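Local coordinates for protein amine oxidase (Emericella nidulans, PDB 3PGB) that probably catalyses the oxidative deamination of primary amines as a dimeric copper amine oxidase, using a copper ion and a topaquinone cofactor, at residues A[582-587]-A[679-684]; A[647-652]-A[675-680]. All coordinates share one frame; numbering follows the deposited sequence.

Contact 1: A[582-587]-A[679-684]. With CA (calcium ion), chain E; NAG (2-acetamido-2-deoxy-beta-D-glucopyranose), chain C.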
ATOM      1  N   HIS A 582      12.171  -7.695 -25.939  1.00 22.87           N
ATOM      2  CA  HIS A 582      13.045  -7.456 -27.090  1.00 23.32           C
ATOM      3  C   HIS A 582      12.596  -6.283 -27.944  1.00 23.33           C
ATOM      4  O   HIS A 582      13.419  -5.615 -28.574  1.00 23.29           O
ATOM      5  CB  HIS A 582      13.101  -8.695 -27.980  1.00 23.53           C
ATOM      6  CG  HIS A 582      13.712  -9.884 -27.317  1.00 24.97           C
ATOM      7  ND1 HIS A 582      15.024  -9.905 -26.891  1.00 26.01           N
ATOM      8  CD2 HIS A 582      13.198 -11.099 -27.016  1.00 26.51           C
ATOM      9  CE1 HIS A 582      15.289 -11.081 -26.352  1.00 26.84           C
ATOM     10  NE2 HIS A 582      14.198 -11.824 -26.415  1.00 27.41           N
ATOM     11  N   SER A 583      11.288  -6.044 -27.970  1.00 23.31           N
ATOM     12  CA  SER A 583      10.699  -5.140 -28.940  1.00 23.44           C
ATOM     13  C   SER A 583       9.409  -4.510 -28.419  1.00 23.47           C
ATOM     14  O   SER A 583       8.781  -5.023 -27.493  1.00 23.69           O
ATOM     15  CB  SER A 583      10.458  -5.912 -30.249  1.00 23.48           C
ATOM     16  OG  SER A 583       9.113  -5.828 -30.691  1.00 23.65           O
ATOM     17  N   GLU A 584       9.024  -3.396 -29.031  1.00 23.35           N
ATOM     18  CA  GLU A 584       7.758  -2.738 -28.731  1.00 23.18           C
ATOM     19  C   GLU A 584       6.523  -3.592 -29.054  1.00 23.40           C
ATOM     20  O   GLU A 584       5.413  -3.268 -28.617  1.00 23.41           O
ATOM     21  CB  GLU A 584       7.668  -1.418 -29.494  1.00 22.99           C
ATOM     22  CG  GLU A 584       8.598  -0.337 -28.970  1.00 22.50           C
ATOM     23  CD  GLU A 584       8.481   0.968 -29.736  1.00 21.58           C
ATOM     24  OE1 GLU A 584       8.023   0.946 -30.903  1.00 21.46           O
ATOM     25  OE2 GLU A 584       8.855   2.024 -29.184  1.00 19.44           O
ATOM     26  N   ASP A 585       6.701  -4.664 -29.824  1.00 23.47           N
ATOM     27  CA  ASP A 585       5.592  -5.557 -30.151  1.00 23.72           C
ATOM     28  C   ASP A 585       5.082  -6.291 -28.908  1.00 23.67           C
ATOM     29  O   ASP A 585       3.896  -6.620 -28.828  1.00 23.77           O
ATOM     30  CB  ASP A 585       5.992  -6.574 -31.233  1.00 23.80           C
ATOM     31  CG  ASP A 585       6.352  -5.918 -32.562  1.00 24.39           C
ATOM     32  OD1 ASP A 585       5.742  -4.882 -32.917  1.00 25.27           O
ATOM     33  OD2 ASP A 585       7.244  -6.449 -33.262  1.00 24.61           O
ATOM     34  N   GLU A 586       5.974  -6.514 -27.942  1.00 23.36           N
ATOM     35  CA  GLU A 586       5.666  -7.276 -26.726  1.00 23.35           C
ATOM     36  C   GLU A 586       5.848  -6.414 -25.466  1.00 22.78           C
ATOM     37  O   GLU A 586       6.146  -6.929 -24.384  1.00 22.90           O
ATOM     38  CB  GLU A 586       6.562  -8.527 -26.661  1.00 23.57           C
ATOM     39  CG  GLU A 586       8.058  -8.210 -26.684  1.00 25.20           C
ATOM     40  CD  GLU A 586       8.952  -9.438 -26.710  1.00 27.77           C
ATOM     41  OE1 GLU A 586       9.880  -9.464 -27.548  1.00 29.22           O
ATOM     42  OE2 GLU A 586       8.747 -10.367 -25.892  1.00 30.37           O
ATOM     43  N   ALA A 587       5.646  -5.107 -25.605  1.00 22.15           N
ATOM     44  CA  ALA A 587       5.970  -4.152 -24.544  1.00 21.70           C
ATOM     45  C   ALA A 587       4.747  -3.530 -23.861  1.00 21.25           C
ATOM     46  O   ALA A 587       4.880  -2.531 -23.167  1.00 20.99           O
ATOM     47  CB  ALA A 587       6.874  -3.058 -25.096  1.00 21.36           C
ATOM     48  N   ASN A 679       5.608   0.752 -32.940  1.00 17.85           N
ATOM     49  CA  ASN A 679       5.954   0.428 -34.321  1.00 17.85           C
ATOM     50  C   ASN A 679       7.192  -0.466 -34.360  1.00 17.83           C
ATOM     51  O   ASN A 679       8.134  -0.219 -35.116  1.00 17.59           O
ATOM     52  CB  ASN A 679       6.180   1.715 -35.137  1.00 18.00           C
ATOM     53  CG  ASN A 679       7.295   2.583 -34.573  1.00 17.78           C
ATOM     54  OD1 ASN A 679       7.600   2.518 -33.379  1.00 17.94           O
ATOM     55  ND2 ASN A 679       7.907   3.399 -35.426  1.00 16.71           N
ATOM     56  N   GLY A 680       7.187  -1.491 -33.512  1.00 18.06           N
ATOM     57  CA  GLY A 680       8.175  -2.576 -33.570  1.00 18.14           C
ATOM     58  C   GLY A 680       9.637  -2.231 -33.337  1.00 18.12           C
ATOM     59  O   GLY A 680      10.513  -3.008 -33.712  1.00 18.32           O
ATOM     60  N   GLU A 681       9.908  -1.087 -32.713  1.00 18.06           N
ATOM     61  CA  GLU A 681      11.280  -0.681 -32.424  1.00 18.31           C
ATOM     62  C   GLU A 681      11.896  -1.539 -31.326  1.00 18.45           C
ATOM     63  O   GLU A 681      11.196  -2.022 -30.430  1.00 18.55           O
ATOM     64  CB  GLU A 681      11.342   0.787 -32.004  1.00 18.55           C
ATOM     65  CG  GLU A 681      10.976   1.769 -33.092  1.00 19.19           C
ATOM     66  CD  GLU A 681      11.219   3.201 -32.674  1.00 20.34           C
ATOM     67  OE1 GLU A 681      10.369   3.762 -31.944  1.00 21.00           O
ATOM     68  OE2 GLU A 681      12.253   3.772 -33.081  1.00 21.52           O
ATOM     69  N   SER A 682      13.213  -1.712 -31.394  1.00 18.52           N
ATOM     70  CA  SER A 682      13.931  -2.552 -30.447  1.00 18.69           C
ATOM     71  C   SER A 682      14.057  -1.862 -29.096  1.00 18.82           C
ATOM     72  O   SER A 682      14.335  -0.661 -29.015  1.00 18.89           O
ATOM     73  CB  SER A 682      15.321  -2.901 -30.981  1.00 18.77           C
ATOM     74  OG  SER A 682      16.055  -3.677 -30.045  1.00 19.50           O
ATOM     75  N   LEU A 683      13.846  -2.635 -28.037  1.00 19.01           N
ATOM     76  CA  LEU A 683      14.021  -2.156 -26.672  1.00 19.03           C
ATOM     77  C   LEU A 683      15.154  -2.931 -25.995  1.00 19.10           C
ATOM     78  O   LEU A 683      15.241  -2.967 -24.767  1.00 19.18           O
ATOM     79  CB  LEU A 683      12.709  -2.296 -25.883  1.00 19.03           C
ATOM     80  CG  LEU A 683      11.481  -1.572 -26.454  1.00 18.68           C
ATOM     81  CD1 LEU A 683      10.232  -1.963 -25.688  1.00 17.80           C
ATOM     82  CD2 LEU A 683      11.665  -0.054 -26.445  1.00 18.09           C
ATOM     83  N   ASN A 684      16.026  -3.540 -26.801  1.00 19.25           N
ATOM     84  CA  ASN A 684      17.220  -4.206 -26.280  1.00 19.45           C
ATOM     85  C   ASN A 684      18.400  -3.239 -26.204  1.00 19.17           C
ATOM     86  O   ASN A 684      19.000  -2.906 -27.217  1.00 19.05           O
ATOM     87  CB  ASN A 684      17.598  -5.408 -27.140  1.00 19.71           C
ATOM     88  CG  ASN A 684      18.711  -6.233 -26.524  1.00 20.78           C
ATOM     89  OD1 ASN A 684      18.610  -6.666 -25.376  1.00 21.19           O
ATOM     90  ND2 ASN A 684      19.776  -6.457 -27.280  1.00 23.49           N
TER
HETATM   91 CA    CA E 902       8.146   3.401 -31.274  1.00 16.39          CA
HETATM   92  C1  NAG C   1      20.876  -7.231 -26.767  1.00 27.91           C
HETATM   93  C2  NAG C   1      21.613  -7.863 -27.934  1.00 29.61           C
HETATM   94  C3  NAG C   1      22.716  -8.744 -27.359  1.00 29.96           C
HETATM   95  C4  NAG C   1      23.672  -7.920 -26.502  1.00 30.37           C
HETATM   96  C5  NAG C   1      22.930  -6.996 -25.532  1.00 29.51           C
HETATM   97  C6  NAG C   1      23.834  -5.836 -25.150  1.00 29.69           C
HETATM   98  C7  NAG C   1      20.624  -8.596 -30.070  1.00 31.45           C
HETATM   99  C8  NAG C   1      19.611  -9.493 -30.726  1.00 31.05           C
HETATM  100  N2  NAG C   1      20.690  -8.654 -28.735  1.00 30.67           N
HETATM  101  O3  NAG C   1      23.422  -9.353 -28.413  1.00 29.09           O
HETATM  102  O4  NAG C   1      24.490  -8.795 -25.741  1.00 32.11           O
HETATM  103  O5  NAG C   1      21.752  -6.405 -26.037  1.00 28.68           O
HETATM  104  O6  NAG C   1      24.444  -6.163 -23.932  1.00 30.91           O
HETATM  105  O7  NAG C   1      21.337  -7.868 -30.763  1.00 32.27           O
HETATM  106  O   HOH W   1      16.099  -6.677 -30.083  1.00 34.60           O
HETATM  107  O   HOH W   2       5.102  -2.551 -31.748  1.00 10.80           O
HETATM  108  O   HOH W   3       7.639   5.421 -32.398  1.00  7.09           O
HETATM  109  O   HOH W   4       8.542   5.038 -29.518  1.00 10.68           O
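S583 and S682 pair as a single antiparallel bridge, a non-hydrogen-bonded pair flanked by L683 N to H582 O at 3.1 Å and E584 N to E681 O at 2.9 Å. From this bridge E584 sends its side chain toward the calcium ion. CG lies beside its own backbone N (chi1 -71°) and the chain runs on extended, so that both oxygens reach the metal, OE1 at 2.5 Å and OE2 at 2.6 Å. OE1 also takes the backbone N of N679 at 3.2 Å, met nearly along the C-O axis, and a weaker bond from E681 N; OE2 accepts from R650 N on the neighbouring strand. With these bonds the buried carboxylate has little freedom to turn. E681 lies alongside, pointing the same way, its CB against E584 OE1 and its carboxylate turned 78° from the first; OE1 joins the calcium at 2.4 Å and is bonded to H652. L683 lies against the E584 chain, crossing it at about a right angle, with CD2 near E584 CG and CD1 packed on A587 CB at 3.6 Å. Further out, water 2 bridges D585 OD1 and G680 N, while S583 OG accepts from D585 N and S682 OG from N684 N, each an ST turn. N684 carries an N-linked sugar, and its OD1 is held by Q604. In this seven-coordinate site two loops of the enzyme domain are joined through a calcium ion held by the carboxylates of E584 and E681, the N679 side chain, the carbonyl of F677 and two waters.

Contact 2: A[647-652]-A[675-680]. With CA (calcium ion), chain E.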
ATOM      1  N   GLN A 647       3.694  -0.027 -19.903  1.00 15.11           N
ATOM      2  CA  GLN A 647       3.878   0.095 -21.335  1.00 15.25           C
ATOM      3  C   GLN A 647       5.249   0.714 -21.593  1.00 15.51           C
ATOM      4  O   GLN A 647       5.587   1.750 -21.025  1.00 15.64           O
ATOM      5  CB  GLN A 647       2.740   0.938 -21.938  1.00 15.05           C
ATOM      6  CG  GLN A 647       1.364   0.281 -21.780  1.00 14.44           C
ATOM      7  CD  GLN A 647       0.213   1.148 -22.242  1.00 14.44           C
ATOM      8  OE1 GLN A 647      -0.254   1.017 -23.370  1.00 14.38           O
ATOM      9  NE2 GLN A 647      -0.263   2.034 -21.369  1.00 13.61           N
ATOM     10  N   VAL A 648       6.047   0.059 -22.423  1.00 15.79           N
ATOM     11  CA  VAL A 648       7.406   0.503 -22.671  1.00 16.11           C
ATOM     12  C   VAL A 648       7.590   0.823 -24.149  1.00 16.43           C
ATOM     13  O   VAL A 648       7.222   0.027 -25.015  1.00 16.46           O
ATOM     14  CB  VAL A 648       8.432  -0.553 -22.224  1.00 16.02           C
ATOM     15  CG1 VAL A 648       9.826   0.015 -22.299  1.00 15.33           C
ATOM     16  CG2 VAL A 648       8.124  -1.019 -20.801  1.00 16.00           C
ATOM     17  N   THR A 649       8.137   2.005 -24.419  1.00 16.67           N
ATOM     18  CA  THR A 649       8.427   2.453 -25.777  1.00 16.97           C
ATOM     19  C   THR A 649       9.830   3.016 -25.827  1.00 17.47           C
ATOM     20  O   THR A 649      10.398   3.404 -24.798  1.00 17.08           O
ATOM     21  CB  THR A 649       7.480   3.576 -26.238  1.00 16.88           C
ATOM     22  OG1 THR A 649       7.700   4.744 -25.436  1.00 16.85           O
ATOM     23  CG2 THR A 649       6.025   3.145 -26.137  1.00 16.62           C
ATOM     24  N   ARG A 650      10.378   3.081 -27.033  1.00 18.10           N
ATOM     25  CA  ARG A 650      11.688   3.676 -27.224  1.00 18.75           C
ATOM     26  C   ARG A 650      11.553   5.185 -27.149  1.00 18.63           C
ATOM     27  O   ARG A 650      10.585   5.751 -27.671  1.00 18.64           O
ATOM     28  CB  ARG A 650      12.296   3.269 -28.560  1.00 18.93           C
ATOM     29  CG  ARG A 650      13.693   3.795 -28.724  1.00 21.13           C
ATOM     30  CD  ARG A 650      14.398   3.168 -29.881  1.00 24.17           C
ATOM     31  NE  ARG A 650      15.803   3.544 -29.894  1.00 26.54           N
ATOM     32  CZ  ARG A 650      16.653   3.235 -30.869  1.00 29.01           C
ATOM     33  NH1 ARG A 650      16.243   2.532 -31.929  1.00 29.39           N
ATOM     34  NH2 ARG A 650      17.927   3.624 -30.780  1.00 29.56           N
ATOM     35  N   GLN A 651      12.521   5.826 -26.500  1.00 18.59           N
ATOM     36  CA  GLN A 651      12.489   7.272 -26.308  1.00 18.69           C
ATOM     37  C   GLN A 651      12.673   8.002 -27.640  1.00 18.55           C
ATOM     38  O   GLN A 651      13.508   7.627 -28.465  1.00 18.61           O
ATOM     39  CB  GLN A 651      13.574   7.713 -25.313  1.00 18.90           C
ATOM     40  CG  GLN A 651      13.387   9.126 -24.726  1.00 19.09           C
ATOM     41  CD  GLN A 651      13.834  10.256 -25.655  1.00 19.50           C
ATOM     42  OE1 GLN A 651      14.661  10.062 -26.549  1.00 19.07           O
ATOM     43  NE2 GLN A 651      13.280  11.445 -25.439  1.00 19.10           N
ATOM     44  N   HIS A 652      11.868   9.038 -27.836  1.00 18.31           N
ATOM     45  CA  HIS A 652      12.042   9.964 -28.933  1.00 18.14           C
ATOM     46  C   HIS A 652      11.712  11.347 -28.425  1.00 18.14           C
ATOM     47  O   HIS A 652      10.859  11.507 -27.556  1.00 18.03           O
ATOM     48  CB  HIS A 652      11.118   9.611 -30.094  1.00 18.17           C
ATOM     49  CG  HIS A 652      11.426   8.294 -30.727  1.00 18.10           C
ATOM     50  ND1 HIS A 652      12.653   8.009 -31.290  1.00 18.03           N
ATOM     51  CD2 HIS A 652      10.673   7.182 -30.881  1.00 18.01           C
ATOM     52  CE1 HIS A 652      12.638   6.777 -31.763  1.00 18.68           C
ATOM     53  NE2 HIS A 652      11.448   6.252 -31.527  1.00 18.26           N
ATOM     54  N   SER A 675      -1.336   4.831 -29.243  1.00 18.10           N
ATOM     55  CA  SER A 675      -1.175   3.568 -30.003  1.00 18.16           C
ATOM     56  C   SER A 675      -0.050   3.597 -31.030  1.00 17.62           C
ATOM     57  O   SER A 675       0.621   2.587 -31.243  1.00 17.48           O
ATOM     58  CB  SER A 675      -2.465   3.183 -30.734  1.00 18.08           C
ATOM     59  OG  SER A 675      -3.360   2.558 -29.843  1.00 19.55           O
ATOM     60  N   THR A 676       0.137   4.756 -31.658  1.00 17.10           N
ATOM     61  CA  THR A 676       1.071   4.914 -32.769  1.00 16.74           C
ATOM     62  C   THR A 676       2.533   4.931 -32.315  1.00 16.70           C
ATOM     63  O   THR A 676       3.435   4.883 -33.140  1.00 16.66           O
ATOM     64  CB  THR A 676       0.761   6.209 -33.575  1.00 16.79           C
ATOM     65  OG1 THR A 676       1.076   7.361 -32.786  1.00 16.47           O
ATOM     66  CG2 THR A 676      -0.722   6.266 -33.980  1.00 15.76           C
ATOM     67  N   PHE A 677       2.762   4.993 -31.003  1.00 16.88           N
ATOM     68  CA  PHE A 677       4.115   4.884 -30.438  1.00 16.86           C
ATOM     69  C   PHE A 677       4.707   3.496 -30.677  1.00 16.93           C
ATOM     70  O   PHE A 677       5.927   3.336 -30.659  1.00 16.71           O
ATOM     71  CB  PHE A 677       4.105   5.135 -28.922  1.00 16.72           C
ATOM     72  CG  PHE A 677       3.957   6.584 -28.516  1.00 16.47           C
ATOM     73  CD1 PHE A 677       3.344   7.530 -29.348  1.00 16.46           C
ATOM     74  CD2 PHE A 677       4.403   6.991 -27.258  1.00 15.91           C
ATOM     75  CE1 PHE A 677       3.205   8.854 -28.936  1.00 15.98           C
ATOM     76  CE2 PHE A 677       4.268   8.305 -26.839  1.00 16.05           C
ATOM     77  CZ  PHE A 677       3.666   9.244 -27.683  1.00 16.61           C
ATOM     78  N   PHE A 678       3.839   2.503 -30.876  1.00 17.13           N
ATOM     79  CA  PHE A 678       4.254   1.102 -30.978  1.00 17.36           C
ATOM     80  C   PHE A 678       4.375   0.664 -32.438  1.00 17.65           C
ATOM     81  O   PHE A 678       3.387   0.279 -33.079  1.00 17.45           O
ATOM     82  CB  PHE A 678       3.288   0.217 -30.185  1.00 17.35           C
ATOM     83  CG  PHE A 678       3.198   0.603 -28.740  1.00 17.36           C
ATOM     84  CD1 PHE A 678       4.034   0.013 -27.794  1.00 17.27           C
ATOM     85  CD2 PHE A 678       2.332   1.608 -28.335  1.00 16.65           C
ATOM     86  CE1 PHE A 678       3.980   0.402 -26.460  1.00 17.11           C
ATOM     87  CE2 PHE A 678       2.274   1.999 -27.011  1.00 17.00           C
ATOM     88  CZ  PHE A 678       3.098   1.395 -26.067  1.00 16.74           C
ATOM     89  N   ASN A 679       5.608   0.752 -32.940  1.00 17.85           N
ATOM     90  CA  ASN A 679       5.954   0.428 -34.321  1.00 17.85           C
ATOM     91  C   ASN A 679       7.192  -0.466 -34.360  1.00 17.83           C
ATOM     92  O   ASN A 679       8.134  -0.219 -35.116  1.00 17.59           O
ATOM     93  CB  ASN A 679       6.180   1.715 -35.137  1.00 18.00           C
ATOM     94  CG  ASN A 679       7.295   2.583 -34.573  1.00 17.78           C
ATOM     95  OD1 ASN A 679       7.600   2.518 -33.379  1.00 17.94           O
ATOM     96  ND2 ASN A 679       7.907   3.399 -35.426  1.00 16.71           N
ATOM     97  N   GLY A 680       7.187  -1.491 -33.512  1.00 18.06           N
ATOM     98  CA  GLY A 680       8.175  -2.576 -33.570  1.00 18.14           C
ATOM     99  C   GLY A 680       9.637  -2.231 -33.337  1.00 18.12           C
ATOM    100  O   GLY A 680      10.513  -3.008 -33.712  1.00 18.32           O
TER
HETATM  101 CA    CA E 902       8.146   3.401 -31.274  1.00 16.39          CA
HETATM  102  O   HOH W   4       8.542   5.038 -29.518  1.00 10.68           O
HETATM  103  O   HOH W   3       7.639   5.421 -32.398  1.00  7.09           O
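F677 O binds the calcium ion at 2.3 Å, and water 4 on the same metal donates to R650 O at 2.8 Å, so the ion and its water connect the 675-680 loop to the strand. No direct hydrogen bond crosses between the two segments; the direct contacts are mostly van der Waals packing on the F678 ring. T649 points its methyl over one face of that ring, with CG2 3.4 Å from both CE1 and CZ, a close fit of a methyl on an aromatic face. The first torsion of T649 (chi1 65°) sets CG2 opposite the carbonyl carbon and beside the backbone N, while OG1 lies between that N and the carbonyl carbon and bonds to W691 NE1. Q647 CB reaches the F678 ring at its edge, 4.2 Å from CZ, while V648 O approaches CE1 obliquely at 3.6 Å. S675 O lies in the ring plane of F678 at the edge, and also accepts F678 N, the backbone bond of the 3-10 segment. F677 adds its own CB, 3.9 Å from T649 CG2, which also sits at the edge of the F677 ring. The amide of Q647 is held from outside, by W641 O and R588. Strand 646-650 is paired on both flanks, through A587 on one and V689 and W691 on the other, and its T649, with Q647 at the ring edge, packs on F677 and F678 of the loop that bends round the metal. The result is a calcium site set against a strand of the enzyme-domain beta-sandwich, with one backbone carbonyl serving as a ligand and a small hydrophobic patch packed beside it.

Overall arrangement
The two contacts lie 8 Å apart, centre to centre, on the same side of the chain's centre, inside the copper amine oxidase enzyme domain. Along the sequence come the 582-587 loop, then strand 646-650, then the long connection that carries 675-684 and leads into strand 686-698. N679 and G680 belong to both contacts, and the calcium with its two waters sits between them. The two glutamates of contact 1 also reach the strand side of contact 2. Together the contacts gather two loops and a strand round one ion, and the strand that follows the 675-684 connection ends at the copper ligand H698.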